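Local coordinates for protein-glutamine gamma-glutamyltransferase 2 (Pagrus major, PDB 1G0D), which probably catalyses the calcium-dependent bonding of peptide-bound glutamine to primary amines such as protein lysines, so cross-linking or aminating proteins, at residues H55-L60 with V72-G77; D80-N85 with L95-P100; S307-L312 with I399-Q404; R322-S327 with N516-G521. All blocks are in the same frame, centred on the assembly; numbering follows the deposited sequence.

From the N terminus, interaction 1 closes the first loop, joining strand 55-62 to the residues that follow strand 68-72. It closes before interaction 2 opens. Interaction 2 pairs strands 83-88 and 92-98 as a hairpin. The two touch through Gln73 and Trp82, and together they tie the two sheets of the N-terminal beta-sandwich. Interactions 3 and 4 come much later, and their nearest atoms lie at least about 42 Å from the first pair. Their segments alternate along the chain, so these contacts cross. Interaction 3 pairs two strands of one mixed sheet. Interaction 4 joins the loop before strand 329-339 to the loop between strands 502-513 and 525-532. Tyr400 packs on Ser327 and links them.

Interaction 1 of 4, residues H55-L60 with V72-G77; sequences HLELVL and VQKEHG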
loop_
_atom_site.group_PDB
_atom_site.type_symbol
_atom_site.label_atom_id
_atom_site.label_comp_id
_atom_site.label_asym_id
_atom_site.label_seq_id
_atom_site.Cartn_x
_atom_site.Cartn_y
_atom_site.Cartn_z
ATOM N N HIS A 55 41.655 -28.674 8.858
ATOM C CA HIS A 55 40.560 -28.529 7.925
ATOM C C HIS A 55 39.710 -27.327 8.274
ATOM O O HIS A 55 39.814 -26.818 9.365
ATOM C CB HIS A 55 39.726 -29.812 7.934
ATOM C CG HIS A 55 38.802 -29.931 9.106
ATOM N ND1 HIS A 55 39.252 -30.007 10.404
ATOM C CD2 HIS A 55 37.449 -29.939 9.181
ATOM C CE1 HIS A 55 38.222 -30.050 11.230
ATOM N NE2 HIS A 55 37.115 -30.010 10.512
ATOM N N LEU A 56 38.881 -26.862 7.338
ATOM C CA LEU A 56 38.000 -25.708 7.600
ATOM C C LEU A 56 36.651 -26.141 8.202
ATOM O O LEU A 56 36.127 -27.226 7.918
ATOM C CB LEU A 56 37.735 -24.869 6.321
ATOM C CG LEU A 56 38.852 -24.077 5.626
ATOM C CD1 LEU A 56 38.289 -23.157 4.548
ATOM C CD2 LEU A 56 39.610 -23.299 6.654
ATOM N N GLU A 57 36.108 -25.251 9.032
ATOM C CA GLU A 57 34.844 -25.439 9.723
ATOM C C GLU A 57 34.070 -24.127 9.591
ATOM O O GLU A 57 34.643 -23.039 9.709
ATOM C CB GLU A 57 35.120 -25.738 11.186
ATOM C CG GLU A 57 34.044 -26.507 11.844
ATOM C CD GLU A 57 34.086 -27.942 11.423
ATOM O OE1 GLU A 57 35.039 -28.636 11.818
ATOM O OE2 GLU A 57 33.172 -28.381 10.688
ATOM N N LEU A 58 32.771 -24.214 9.337
ATOM C CA LEU A 58 31.969 -22.992 9.184
ATOM C C LEU A 58 30.742 -22.954 10.083
ATOM O O LEU A 58 29.929 -23.881 10.079
ATOM C CB LEU A 58 31.497 -22.832 7.727
ATOM C CG LEU A 58 32.328 -21.954 6.784
ATOM C CD1 LEU A 58 33.672 -22.621 6.602
ATOM C CD2 LEU A 58 31.633 -21.758 5.439
ATOM N N VAL A 59 30.607 -21.885 10.857
ATOM C CA VAL A 59 29.424 -21.752 11.686
ATOM C C VAL A 59 28.817 -20.363 11.553
ATOM O O VAL A 59 29.523 -19.355 11.527
ATOM C CB VAL A 59 29.707 -22.126 13.158
ATOM C CG1 VAL A 59 31.152 -22.040 13.424
ATOM C CG2 VAL A 59 28.892 -21.267 14.098
ATOM N N LEU A 60 27.492 -20.344 11.442
ATOM C CA LEU A 60 26.728 -19.130 11.276
ATOM C C LEU A 60 26.092 -18.634 12.563
ATOM O O LEU A 60 25.671 -19.422 13.390
ATOM C CB LEU A 60 25.631 -19.391 10.261
ATOM C CG LEU A 60 25.990 -19.687 8.808
ATOM C CD1 LEU A 60 24.821 -20.353 8.142
ATOM C CD2 LEU A 60 26.307 -18.392 8.092
ATOM N N VAL A 72 27.386 -25.040 9.578
ATOM C CA VAL A 72 27.221 -25.435 8.188
ATOM C C VAL A 72 27.968 -26.745 7.766
ATOM O O VAL A 72 29.190 -26.871 7.948
ATOM C CB VAL A 72 27.649 -24.253 7.301
ATOM C CG1 VAL A 72 27.502 -24.586 5.850
ATOM C CG2 VAL A 72 26.794 -23.064 7.627
ATOM N N GLN A 73 27.213 -27.709 7.205
ATOM C CA GLN A 73 27.722 -29.003 6.724
ATOM C C GLN A 73 28.898 -28.934 5.754
ATOM O O GLN A 73 29.051 -27.970 5.018
ATOM C CB GLN A 73 26.610 -29.760 6.017
ATOM C CG GLN A 73 25.504 -30.316 6.889
ATOM C CD GLN A 73 24.362 -30.866 6.029
ATOM O OE1 GLN A 73 23.879 -31.988 6.232
ATOM N NE2 GLN A 73 23.936 -30.072 5.044
ATOM N N LYS A 74 29.680 -30.007 5.707
ATOM C CA LYS A 74 30.866 -30.060 4.857
ATOM C C LYS A 74 30.615 -30.374 3.395
ATOM O O LYS A 74 31.463 -30.070 2.531
ATOM C CB LYS A 74 31.892 -31.044 5.422
ATOM C CG LYS A 74 33.354 -30.549 5.290
ATOM C CD LYS A 74 33.731 -29.547 6.386
ATOM C CE LYS A 74 33.769 -30.198 7.770
ATOM N NZ LYS A 74 34.193 -29.218 8.803
ATOM N N GLU A 75 29.478 -30.993 3.114
ATOM C CA GLU A 75 29.127 -31.253 1.735
ATOM C C GLU A 75 27.733 -31.818 1.584
ATOM O O GLU A 75 26.850 -31.485 2.379
ATOM C CB GLU A 75 30.158 -32.167 1.074
ATOM C CG GLU A 75 31.070 -31.444 0.044
ATOM C CD GLU A 75 30.387 -31.128 -1.302
ATOM O OE1 GLU A 75 29.300 -31.680 -1.573
ATOM O OE2 GLU A 75 30.923 -30.324 -2.098
ATOM N N HIS A 76 27.554 -32.653 0.578
ATOM C CA HIS A 76 26.283 -33.320 0.251
ATOM C C HIS A 76 25.394 -33.160 1.473
ATOM O O HIS A 76 25.255 -34.103 2.260
ATOM C CB HIS A 76 26.517 -34.818 -0.041
ATOM C CG HIS A 76 27.287 -35.088 -1.299
ATOM N ND1 HIS A 76 28.133 -36.168 -1.465
ATOM C CD2 HIS A 76 27.342 -34.401 -2.450
ATOM C CE1 HIS A 76 28.686 -36.139 -2.658
ATOM N NE2 HIS A 76 28.217 -35.070 -3.277
ATOM N N GLY A 77 24.807 -31.992 1.627
ATOM C CA GLY A 77 23.973 -31.737 2.798
ATOM C C GLY A 77 22.517 -32.125 2.581
ATOM O O GLY A 77 22.183 -32.575 1.482
HETATM O O HOH W 1 31.464 -26.696 8.773
#
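Val72, Lys74 and Leu58 bury the most surface here. Val72 N donates to Leu58 O at 2.8 Å, though the bond is bent. This ties strand 55-62 to the end of its hairpin partner, strand 68-72, in the N-terminal beta-sandwich. The CB atoms of Leu58 and Val72 meet at 4.1 Å. Val72 CG2, anti to the carbonyl carbon, reaches Leu60 CD1 at 3.4 Å. Lys74 lies in the loop beyond. Its chain bends at chi2 and chi3 (80° and 67°), which brings NZ back to the strand. There NZ donates to a lone pair of Leu56 O at 2.9 Å. It also forms a salt bridge with Glu57 OE2; the modelled length is very short and its exact value is doubtful. The other carboxylate oxygen, Glu57 OE1, accepts from His55 NE2 at 2.8 Å, from above the carboxylate plane. Lys74 NZ sits at the edge of the His55 ring, 3.4 Å from CD2. With an alanine at His55, Glu57 OE1 would probably lose this donor and its carboxylate would be freer to turn. A water accepts from Leu58 N at 2.9 Å and lies beside Glu57 OE2. The carboxylate, held by His55 on one oxygen, is likely to balance the charge of Lys74, while apolar packing holds the other end.

Interaction 2 of 4, residues D80-N85 with L95-P100; sequences DKWWFN and LTLHSP
Trp83 to Asn85 pair with Thr96 to His98 in an antiparallel beta-hairpin, strands 83-88 and 92-98, at the edge of the four-stranded sheet of the N-terminal sandwich. Trp83 and His98 form a hydrogen-bonded pair: Trp83 N donates to His98 O at 3.0 Å and His98 N to Trp83 O at 2.7 Å. Asn85 and Thr96 repeat the pattern, with Phe84 and Leu97 as the non-hydrogen-bonded pair between. The six-membered ring of Trp83 and the His98 ring make an offset stack, centroids 3.9 Å apart and planes 8° apart. The opposite sheet face carries Phe84 and Leu97, which pack on Leu58 of the other sheet. A water bridges Asn85 OD1 and Thr96 OG1; OD1 also bonds Gln87, and OG1 bonds Ser41. Past the strand ends, the Trp82 indole, its CG beside the backbone N (chi1 -92°), comes to lie against Ser99 and Pro100. Two CH-pi contacts fall on one face of that indole. Ser99 CB lies 3.5 Å from the centroid of the Trp82 six-membered ring, and Pro100 CD 3.5 Å from that of the Trp82 five-membered ring.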
loop_
_atom_site.group_PDB
_atom_site.type_symbol
_atom_site.label_atom_id
_atom_site.label_comp_id
_atom_site.label_asym_id
_atom_site.label_seq_id
_atom_site.Cartn_x
_atom_site.Cartn_y
_atom_site.Cartn_z
ATOM N N ASP A 80 17.155 -28.911 3.330
ATOM C CA ASP A 80 16.822 -27.794 4.164
ATOM C C ASP A 80 18.019 -27.562 5.104
ATOM O O ASP A 80 17.932 -26.846 6.105
ATOM C CB ASP A 80 15.505 -28.060 4.901
ATOM C CG ASP A 80 15.688 -28.906 6.152
ATOM O OD1 ASP A 80 16.333 -29.981 6.073
ATOM O OD2 ASP A 80 15.167 -28.483 7.212
ATOM N N LYS A 81 19.151 -28.159 4.744
ATOM C CA LYS A 81 20.367 -28.020 5.524
ATOM C C LYS A 81 21.347 -27.092 4.841
ATOM O O LYS A 81 21.518 -27.164 3.634
ATOM C CB LYS A 81 21.048 -29.373 5.690
ATOM C CG LYS A 81 20.636 -30.180 6.922
ATOM C CD LYS A 81 20.454 -29.323 8.179
ATOM C CE LYS A 81 19.195 -29.700 9.016
ATOM N NZ LYS A 81 17.968 -28.875 8.721
ATOM N N TRP A 82 21.995 -26.225 5.610
ATOM C CA TRP A 82 23.014 -25.315 5.070
ATOM C C TRP A 82 24.267 -26.177 4.806
ATOM O O TRP A 82 24.539 -27.111 5.549
ATOM C CB TRP A 82 23.401 -24.257 6.113
ATOM C CG TRP A 82 22.658 -22.956 6.124
ATOM C CD1 TRP A 82 21.522 -22.665 6.840
ATOM C CD2 TRP A 82 23.064 -21.724 5.513
ATOM N NE1 TRP A 82 21.202 -21.332 6.716
ATOM C CE2 TRP A 82 22.128 -20.727 5.912
ATOM C CE3 TRP A 82 24.127 -21.359 4.668
ATOM C CZ2 TRP A 82 22.224 -19.402 5.500
ATOM C CZ3 TRP A 82 24.222 -20.034 4.256
ATOM C CH2 TRP A 82 23.267 -19.067 4.678
ATOM N N TRP A 83 25.034 -25.885 3.762
ATOM C CA TRP A 83 26.265 -26.651 3.518
ATOM C C TRP A 83 27.166 -25.897 2.562
ATOM O O TRP A 83 26.714 -24.992 1.857
ATOM C CB TRP A 83 25.969 -28.048 2.965
ATOM C CG TRP A 83 25.349 -28.062 1.613
ATOM C CD1 TRP A 83 24.009 -27.995 1.316
ATOM C CD2 TRP A 83 26.031 -28.203 0.366
ATOM N NE1 TRP A 83 23.822 -28.093 -0.045
ATOM C CE2 TRP A 83 25.048 -28.223 -0.657
ATOM C CE3 TRP A 83 27.382 -28.323 0.004
ATOM C CZ2 TRP A 83 25.367 -28.354 -2.009
ATOM C CZ3 TRP A 83 27.694 -28.462 -1.345
ATOM C CH2 TRP A 83 26.682 -28.477 -2.338
ATOM N N PHE A 84 28.449 -26.250 2.550
ATOM C CA PHE A 84 29.388 -25.561 1.682
ATOM C C PHE A 84 30.305 -26.462 0.906
ATOM O O PHE A 84 30.521 -27.607 1.236
ATOM C CB PHE A 84 30.224 -24.547 2.495
ATOM C CG PHE A 84 31.346 -25.161 3.321
ATOM C CD1 PHE A 84 32.667 -25.059 2.900
ATOM C CD2 PHE A 84 31.079 -25.787 4.544
ATOM C CE1 PHE A 84 33.699 -25.566 3.674
ATOM C CE2 PHE A 84 32.104 -26.298 5.328
ATOM C CZ PHE A 84 33.420 -26.184 4.888
ATOM N N ASN A 85 30.850 -25.929 -0.157
ATOM C CA ASN A 85 31.772 -26.701 -0.949
ATOM C C ASN A 85 33.023 -25.843 -0.929
ATOM O O ASN A 85 32.967 -24.631 -1.061
ATOM C CB ASN A 85 31.198 -26.878 -2.349
ATOM C CG ASN A 85 32.256 -26.995 -3.405
ATOM O OD1 ASN A 85 32.689 -25.987 -3.995
ATOM N ND2 ASN A 85 32.682 -28.233 -3.671
ATOM N N LEU A 95 35.003 -20.642 -1.259
ATOM C CA LEU A 95 34.029 -21.286 -0.414
ATOM C C LEU A 95 32.658 -20.950 -0.951
ATOM O O LEU A 95 32.256 -19.804 -0.919
ATOM C CB LEU A 95 34.167 -20.731 0.995
ATOM C CG LEU A 95 34.858 -21.395 2.199
ATOM C CD1 LEU A 95 35.677 -22.664 1.881
ATOM C CD2 LEU A 95 35.726 -20.329 2.792
ATOM N N THR A 96 31.943 -21.937 -1.473
ATOM C CA THR A 96 30.597 -21.698 -1.985
ATOM C C THR A 96 29.605 -22.139 -0.928
ATOM O O THR A 96 29.521 -23.326 -0.632
ATOM C CB THR A 96 30.335 -22.503 -3.233
ATOM O OG1 THR A 96 31.342 -22.197 -4.199
ATOM C CG2 THR A 96 28.977 -22.166 -3.789
ATOM N N LEU A 97 28.871 -21.189 -0.354
ATOM C CA LEU A 97 27.894 -21.500 0.686
ATOM C C LEU A 97 26.579 -21.784 0.012
ATOM O O LEU A 97 26.153 -21.044 -0.875
ATOM C CB LEU A 97 27.692 -20.326 1.650
ATOM C CG LEU A 97 28.598 -19.898 2.821
ATOM C CD1 LEU A 97 28.107 -20.602 4.027
ATOM C CD2 LEU A 97 30.064 -20.187 2.575
ATOM N N HIS A 98 25.947 -22.867 0.439
ATOM C CA HIS A 98 24.637 -23.284 -0.076
ATOM C C HIS A 98 23.618 -23.166 1.077
ATOM O O HIS A 98 23.780 -23.767 2.123
ATOM C CB HIS A 98 24.692 -24.736 -0.565
ATOM C CG HIS A 98 25.399 -24.914 -1.870
ATOM N ND1 HIS A 98 24.752 -24.814 -3.085
ATOM C CD2 HIS A 98 26.697 -25.177 -2.150
ATOM C CE1 HIS A 98 25.627 -25.006 -4.056
ATOM N NE2 HIS A 98 26.814 -25.228 -3.515
ATOM N N SER A 99 22.572 -22.389 0.893
ATOM C CA SER A 99 21.616 -22.207 1.962
ATOM C C SER A 99 20.323 -22.870 1.585
ATOM O O SER A 99 20.002 -22.930 0.408
ATOM C CB SER A 99 21.348 -20.709 2.174
ATOM O OG SER A 99 20.512 -20.164 1.151
ATOM N N PRO A 100 19.562 -23.379 2.575
ATOM C CA PRO A 100 18.282 -24.017 2.228
ATOM C C PRO A 100 17.294 -22.947 1.758
ATOM O O PRO A 100 17.489 -21.757 2.010
ATOM C CB PRO A 100 17.827 -24.665 3.534
ATOM C CG PRO A 100 18.534 -23.883 4.625
ATOM C CD PRO A 100 19.832 -23.403 4.025
HETATM O O HOH W 2 33.776 -23.518 -3.825
#

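Interaction 3 of 4, residues S307-L312 with I399-Q404; sequences SVDFLL and IYWIVQ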
loop_
_atom_site.group_PDB
_atom_site.type_symbol
_atom_site.label_atom_id
_atom_site.label_comp_id
_atom_site.label_asym_id
_atom_site.label_seq_id
_atom_site.Cartn_x
_atom_site.Cartn_y
_atom_site.Cartn_z
ATOM N N SER A 307 -24.440 -8.154 6.983
ATOM C CA SER A 307 -25.781 -7.572 6.918
ATOM C C SER A 307 -25.975 -6.382 7.814
ATOM O O SER A 307 -25.950 -6.481 9.045
ATOM C CB SER A 307 -26.829 -8.591 7.293
ATOM O OG SER A 307 -27.380 -9.108 6.115
ATOM N N VAL A 308 -26.170 -5.244 7.187
ATOM C CA VAL A 308 -26.392 -4.036 7.930
ATOM C C VAL A 308 -27.612 -3.300 7.372
ATOM O O VAL A 308 -27.782 -3.146 6.158
ATOM C CB VAL A 308 -25.106 -3.131 7.864
ATOM C CG1 VAL A 308 -25.395 -1.715 8.378
ATOM C CG2 VAL A 308 -23.976 -3.805 8.659
ATOM N N ASP A 309 -28.500 -2.910 8.264
ATOM C CA ASP A 309 -29.634 -2.135 7.851
ATOM C C ASP A 309 -29.262 -0.746 8.373
ATOM O O ASP A 309 -28.919 -0.567 9.532
ATOM C CB ASP A 309 -30.892 -2.733 8.459
ATOM C CG ASP A 309 -31.230 -4.095 7.835
ATOM O OD1 ASP A 309 -31.572 -4.137 6.636
ATOM O OD2 ASP A 309 -31.139 -5.134 8.519
ATOM N N PHE A 310 -29.264 0.219 7.475
ATOM C CA PHE A 310 -28.874 1.569 7.784
ATOM C C PHE A 310 -30.104 2.446 7.888
ATOM O O PHE A 310 -30.726 2.747 6.873
ATOM C CB PHE A 310 -27.978 2.063 6.661
ATOM C CG PHE A 310 -27.141 3.233 7.026
ATOM C CD1 PHE A 310 -25.844 3.059 7.452
ATOM C CD2 PHE A 310 -27.651 4.523 6.952
ATOM C CE1 PHE A 310 -25.065 4.159 7.802
ATOM C CE2 PHE A 310 -26.879 5.613 7.295
ATOM C CZ PHE A 310 -25.583 5.430 7.721
ATOM N N LEU A 311 -30.437 2.865 9.115
ATOM C CA LEU A 311 -31.604 3.717 9.397
ATOM C C LEU A 311 -31.386 5.216 9.242
ATOM O O LEU A 311 -30.527 5.831 9.881
ATOM C CB LEU A 311 -32.107 3.452 10.803
ATOM C CG LEU A 311 -32.191 1.980 11.170
ATOM C CD1 LEU A 311 -32.793 1.858 12.555
ATOM C CD2 LEU A 311 -33.034 1.247 10.137
ATOM N N LEU A 312 -32.209 5.790 8.388
ATOM C CA LEU A 312 -32.190 7.196 8.074
ATOM C C LEU A 312 -33.553 7.749 8.496
ATOM O O LEU A 312 -34.484 6.999 8.738
ATOM C CB LEU A 312 -32.015 7.334 6.561
ATOM C CG LEU A 312 -30.661 7.659 5.911
ATOM C CD1 LEU A 312 -29.552 7.237 6.807
ATOM C CD2 LEU A 312 -30.568 6.996 4.545
ATOM N N ILE A 399 -28.463 -2.214 3.616
ATOM C CA ILE A 399 -29.751 -1.819 3.093
ATOM C C ILE A 399 -30.219 -0.583 3.868
ATOM O O ILE A 399 -30.352 -0.649 5.081
ATOM C CB ILE A 399 -30.745 -2.941 3.285
ATOM C CG1 ILE A 399 -30.327 -4.120 2.410
ATOM C CG2 ILE A 399 -32.158 -2.451 2.969
ATOM C CD1 ILE A 399 -31.112 -5.393 2.681
ATOM N N TYR A 400 -30.455 0.537 3.185
ATOM C CA TYR A 400 -30.919 1.763 3.852
ATOM C C TYR A 400 -32.429 1.793 4.099
ATOM O O TYR A 400 -33.192 1.315 3.273
ATOM C CB TYR A 400 -30.599 2.959 3.004
ATOM C CG TYR A 400 -29.179 3.402 3.093
ATOM C CD1 TYR A 400 -28.176 2.757 2.356
ATOM C CD2 TYR A 400 -28.849 4.556 3.809
ATOM C CE1 TYR A 400 -26.876 3.271 2.316
ATOM C CE2 TYR A 400 -27.562 5.085 3.781
ATOM C CZ TYR A 400 -26.575 4.450 3.025
ATOM O OH TYR A 400 -25.332 5.061 2.928
ATOM N N TRP A 401 -32.864 2.370 5.216
ATOM C CA TRP A 401 -34.295 2.445 5.507
ATOM C C TRP A 401 -34.745 3.799 6.022
ATOM O O TRP A 401 -34.022 4.464 6.768
ATOM C CB TRP A 401 -34.695 1.415 6.546
ATOM C CG TRP A 401 -34.320 0.025 6.197
ATOM C CD1 TRP A 401 -33.071 -0.526 6.245
ATOM C CD2 TRP A 401 -35.204 -1.022 5.783
ATOM N NE1 TRP A 401 -33.127 -1.851 5.886
ATOM C CE2 TRP A 401 -34.433 -2.177 5.599
ATOM C CE3 TRP A 401 -36.581 -1.093 5.549
ATOM C CZ2 TRP A 401 -34.983 -3.378 5.195
ATOM C CZ3 TRP A 401 -37.125 -2.292 5.154
ATOM C CH2 TRP A 401 -36.335 -3.412 4.979
ATOM N N ILE A 402 -35.938 4.216 5.599
ATOM C CA ILE A 402 -36.538 5.456 6.080
ATOM C C ILE A 402 -37.442 4.991 7.227
ATOM O O ILE A 402 -38.472 4.343 7.007
ATOM C CB ILE A 402 -37.456 6.129 5.030
ATOM C CG1 ILE A 402 -36.645 6.537 3.783
ATOM C CG2 ILE A 402 -38.228 7.258 5.697
ATOM C CD1 ILE A 402 -36.271 7.993 3.687
ATOM N N VAL A 403 -37.046 5.261 8.455
ATOM C CA VAL A 403 -37.887 4.869 9.568
ATOM C C VAL A 403 -38.636 6.107 10.013
ATOM O O VAL A 403 -38.020 7.122 10.364
ATOM C CB VAL A 403 -37.064 4.358 10.758
ATOM C CG1 VAL A 403 -38.010 3.856 11.817
ATOM C CG2 VAL A 403 -36.089 3.244 10.303
ATOM N N GLN A 404 -39.966 6.032 9.983
ATOM C CA GLN A 404 -40.810 7.150 10.384
ATOM C C GLN A 404 -40.944 7.256 11.900
ATOM O O GLN A 404 -40.598 6.322 12.626
ATOM C CB GLN A 404 -42.178 6.995 9.735
ATOM C CG GLN A 404 -42.123 6.857 8.206
ATOM C CD GLN A 404 -43.435 6.337 7.626
ATOM O OE1 GLN A 404 -43.443 5.477 6.742
ATOM N NE2 GLN A 404 -44.559 6.852 8.135
#
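Trp401 N donates to Phe310 O at 2.7 Å, the shortest bond across these strands. Trp401 O in turn accepts from Leu312 N at 2.8 Å, so Trp401 is bonded to residues either side of Leu311. Ile399 N to Val308 O, Phe310 N to Ile399 O and Val403 N to Leu312 O continue this parallel ladder. Strand 307-312 is thereby added to the edge of a mixed sheet, beside strand 397-403. Asp309, Leu311, Ile399 and Trp401 share one sheet face. Trp401 CG lies beside its backbone N (chi1 -55°), which carries NE1 to Asp309. There Trp401 NE1 donates to Asp309 OD1 at 2.9 Å, on the anti side and 32° out of the carboxylate plane. The indole also makes a cation-pi contact with Arg409. With a phenylalanine at Trp401, Asp309 OD1 would probably lose its indole donor and keep a weak, long ion pair to Arg459. On the other face Phe310 and Tyr400 lie side by side, ring centroids 4.6 Å apart and planes at 44°. Phe310 CB sits over the Tyr400 ring, 4.0 Å from its centroid.

Interaction 4 of 4, residues R322-S327 with N516-G521; sequences RQRSDS and NSLRRG
Ser517 O accepts from Asp326 N at 2.8 Å, in the carbonyl plane, and the CA of Ser325 lies 3.2 Å from the same Ser517 O. The hydroxyl of Ser517 is held by Ser328 O and Arg560. Next, Leu518 CD1 touches Ser325 OG at 3.7 Å, and Leu518 CG lies over one face of the Arg324 guanidinium. Arg519 carries most of the polar bonding. Its N donates to Arg324 O at 2.8 Å. Its carbonyl O is gripped side-on by Arg324, from NE at 3.0 Å and from NH1 at 3.2 Å. The oxygen lies in the plane of that guanidinium. The Arg519 side chain leaves anti to the backbone N (chi1 -161°) and bends at chi3. This takes NH1 to Gln323 O at 2.9 Å, and its guanidinium face lies over Arg324 CA. Arg520 CG meets the edge of the Arg324 guanidinium. Arg324 and Arg520 both make salt bridges to Glu237 OE2, which probably eases the closeness of their like charges. The two loops share one backbone bridge, Ser325 with Leu518, and the arginine side chains add further bonds. Segment 516-521 directly follows Tyr515, a residue important for catalytic activity, in the same loop.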
loop_
_atom_site.group_PDB
_atom_site.type_symbol
_atom_site.label_atom_id
_atom_site.label_comp_id
_atom_site.label_asym_id
_atom_site.label_seq_id
_atom_site.Cartn_x
_atom_site.Cartn_y
_atom_site.Cartn_z
ATOM N N ARG A 322 -25.478 12.590 16.066
ATOM C CA ARG A 322 -24.130 12.543 16.560
ATOM C C ARG A 322 -23.261 11.716 15.651
ATOM O O ARG A 322 -22.126 12.086 15.394
ATOM C CB ARG A 322 -24.124 11.967 17.984
ATOM C CG ARG A 322 -25.068 12.710 18.908
ATOM C CD ARG A 322 -25.182 12.039 20.241
ATOM N NE ARG A 322 -25.706 10.683 20.149
ATOM C CZ ARG A 322 -25.805 9.880 21.198
ATOM N NH1 ARG A 322 -25.415 10.309 22.389
ATOM N NH2 ARG A 322 -26.299 8.662 21.065
ATOM N N GLN A 323 -23.797 10.607 15.152
ATOM C CA GLN A 323 -23.007 9.731 14.309
ATOM C C GLN A 323 -22.689 10.404 12.994
ATOM O O GLN A 323 -23.586 10.780 12.249
ATOM C CB GLN A 323 -23.712 8.369 14.120
ATOM C CG GLN A 323 -23.229 7.271 15.166
ATOM C CD GLN A 323 -24.367 6.506 15.936
ATOM O OE1 GLN A 323 -25.277 5.905 15.330
ATOM N NE2 GLN A 323 -24.291 6.514 17.267
ATOM N N ARG A 324 -21.385 10.549 12.745
ATOM C CA ARG A 324 -20.835 11.210 11.562
ATOM C C ARG A 324 -20.495 10.341 10.387
ATOM O O ARG A 324 -20.418 10.842 9.284
ATOM C CB ARG A 324 -19.571 11.980 11.926
ATOM C CG ARG A 324 -19.832 13.270 12.639
ATOM C CD ARG A 324 -18.558 14.001 12.964
ATOM N NE ARG A 324 -17.922 14.551 11.771
ATOM C CZ ARG A 324 -16.620 14.796 11.683
ATOM N NH1 ARG A 324 -16.100 15.300 10.563
ATOM N NH2 ARG A 324 -15.845 14.551 12.728
ATOM N N SER A 325 -20.279 9.052 10.602
ATOM C CA SER A 325 -19.921 8.155 9.497
ATOM C C SER A 325 -21.080 7.802 8.613
ATOM O O SER A 325 -22.136 7.433 9.095
ATOM C CB SER A 325 -19.324 6.866 10.014
ATOM O OG SER A 325 -18.148 7.147 10.741
ATOM N N ASP A 326 -20.842 7.896 7.310
ATOM C CA ASP A 326 -21.844 7.623 6.287
ATOM C C ASP A 326 -21.530 6.365 5.426
ATOM O O ASP A 326 -21.134 6.438 4.251
ATOM C CB ASP A 326 -21.954 8.864 5.410
ATOM C CG ASP A 326 -23.250 8.943 4.665
ATOM O OD1 ASP A 326 -24.172 8.134 4.927
ATOM O OD2 ASP A 326 -23.337 9.845 3.805
ATOM N N SER A 327 -21.695 5.203 6.042
ATOM C CA SER A 327 -21.468 3.948 5.359
ATOM C C SER A 327 -20.091 3.757 4.719
ATOM O O SER A 327 -19.063 4.305 5.173
ATOM C CB SER A 327 -22.539 3.748 4.295
ATOM O OG SER A 327 -23.039 2.437 4.366
ATOM N N ASN A 516 -12.967 8.502 4.023
ATOM C CA ASN A 516 -13.496 7.448 4.886
ATOM C C ASN A 516 -14.907 7.689 5.374
ATOM O O ASN A 516 -15.285 7.264 6.458
ATOM C CB ASN A 516 -12.586 7.095 6.080
ATOM C CG ASN A 516 -12.140 8.269 6.884
ATOM O OD1 ASN A 516 -12.019 8.161 8.091
ATOM N ND2 ASN A 516 -11.850 9.367 6.252
ATOM N N SER A 517 -15.699 8.349 4.540
ATOM C CA SER A 517 -17.090 8.615 4.852
ATOM C C SER A 517 -17.420 9.386 6.143
ATOM O O SER A 517 -18.429 9.122 6.792
ATOM C CB SER A 517 -17.831 7.283 4.825
ATOM O OG SER A 517 -18.060 6.903 3.486
ATOM N N LEU A 518 -16.589 10.340 6.516
ATOM C CA LEU A 518 -16.860 11.131 7.699
ATOM C C LEU A 518 -17.590 12.361 7.215
ATOM O O LEU A 518 -17.001 13.227 6.585
ATOM C CB LEU A 518 -15.561 11.561 8.358
ATOM C CG LEU A 518 -15.214 11.226 9.803
ATOM C CD1 LEU A 518 -15.835 9.948 10.224
ATOM C CD2 LEU A 518 -13.737 11.130 9.932
ATOM N N ARG A 519 -18.880 12.425 7.506
ATOM C CA ARG A 519 -19.734 13.547 7.140
ATOM C C ARG A 519 -19.190 14.845 7.744
ATOM O O ARG A 519 -18.805 14.878 8.916
ATOM C CB ARG A 519 -21.136 13.269 7.646
ATOM C CG ARG A 519 -22.202 14.089 6.973
ATOM C CD ARG A 519 -23.547 14.005 7.732
ATOM N NE ARG A 519 -23.466 14.494 9.114
ATOM C CZ ARG A 519 -23.819 13.784 10.194
ATOM N NH1 ARG A 519 -24.287 12.536 10.067
ATOM N NH2 ARG A 519 -23.696 14.326 11.408
ATOM N N ARG A 520 -19.138 15.903 6.935
ATOM C CA ARG A 520 -18.608 17.176 7.395
ATOM C C ARG A 520 -19.584 18.332 7.318
ATOM O O ARG A 520 -20.379 18.542 8.242
ATOM C CB ARG A 520 -17.344 17.511 6.626
ATOM C CG ARG A 520 -16.123 16.909 7.306
ATOM C CD ARG A 520 -14.882 16.993 6.484
ATOM N NE ARG A 520 -14.338 18.332 6.440
ATOM C CZ ARG A 520 -13.508 18.804 7.358
ATOM N NH1 ARG A 520 -13.039 20.041 7.266
ATOM N NH2 ARG A 520 -13.159 18.035 8.379
ATOM N N GLY A 521 -19.547 19.090 6.232
ATOM C CA GLY A 521 -20.475 20.206 6.121
ATOM C C GLY A 521 -21.606 20.129 5.086
ATOM O O GLY A 521 -21.352 20.144 3.871
HETATM O O HOH W 3 -24.445 9.664 8.859
HETATM O O HOH W 4 -15.322 6.060 9.570
#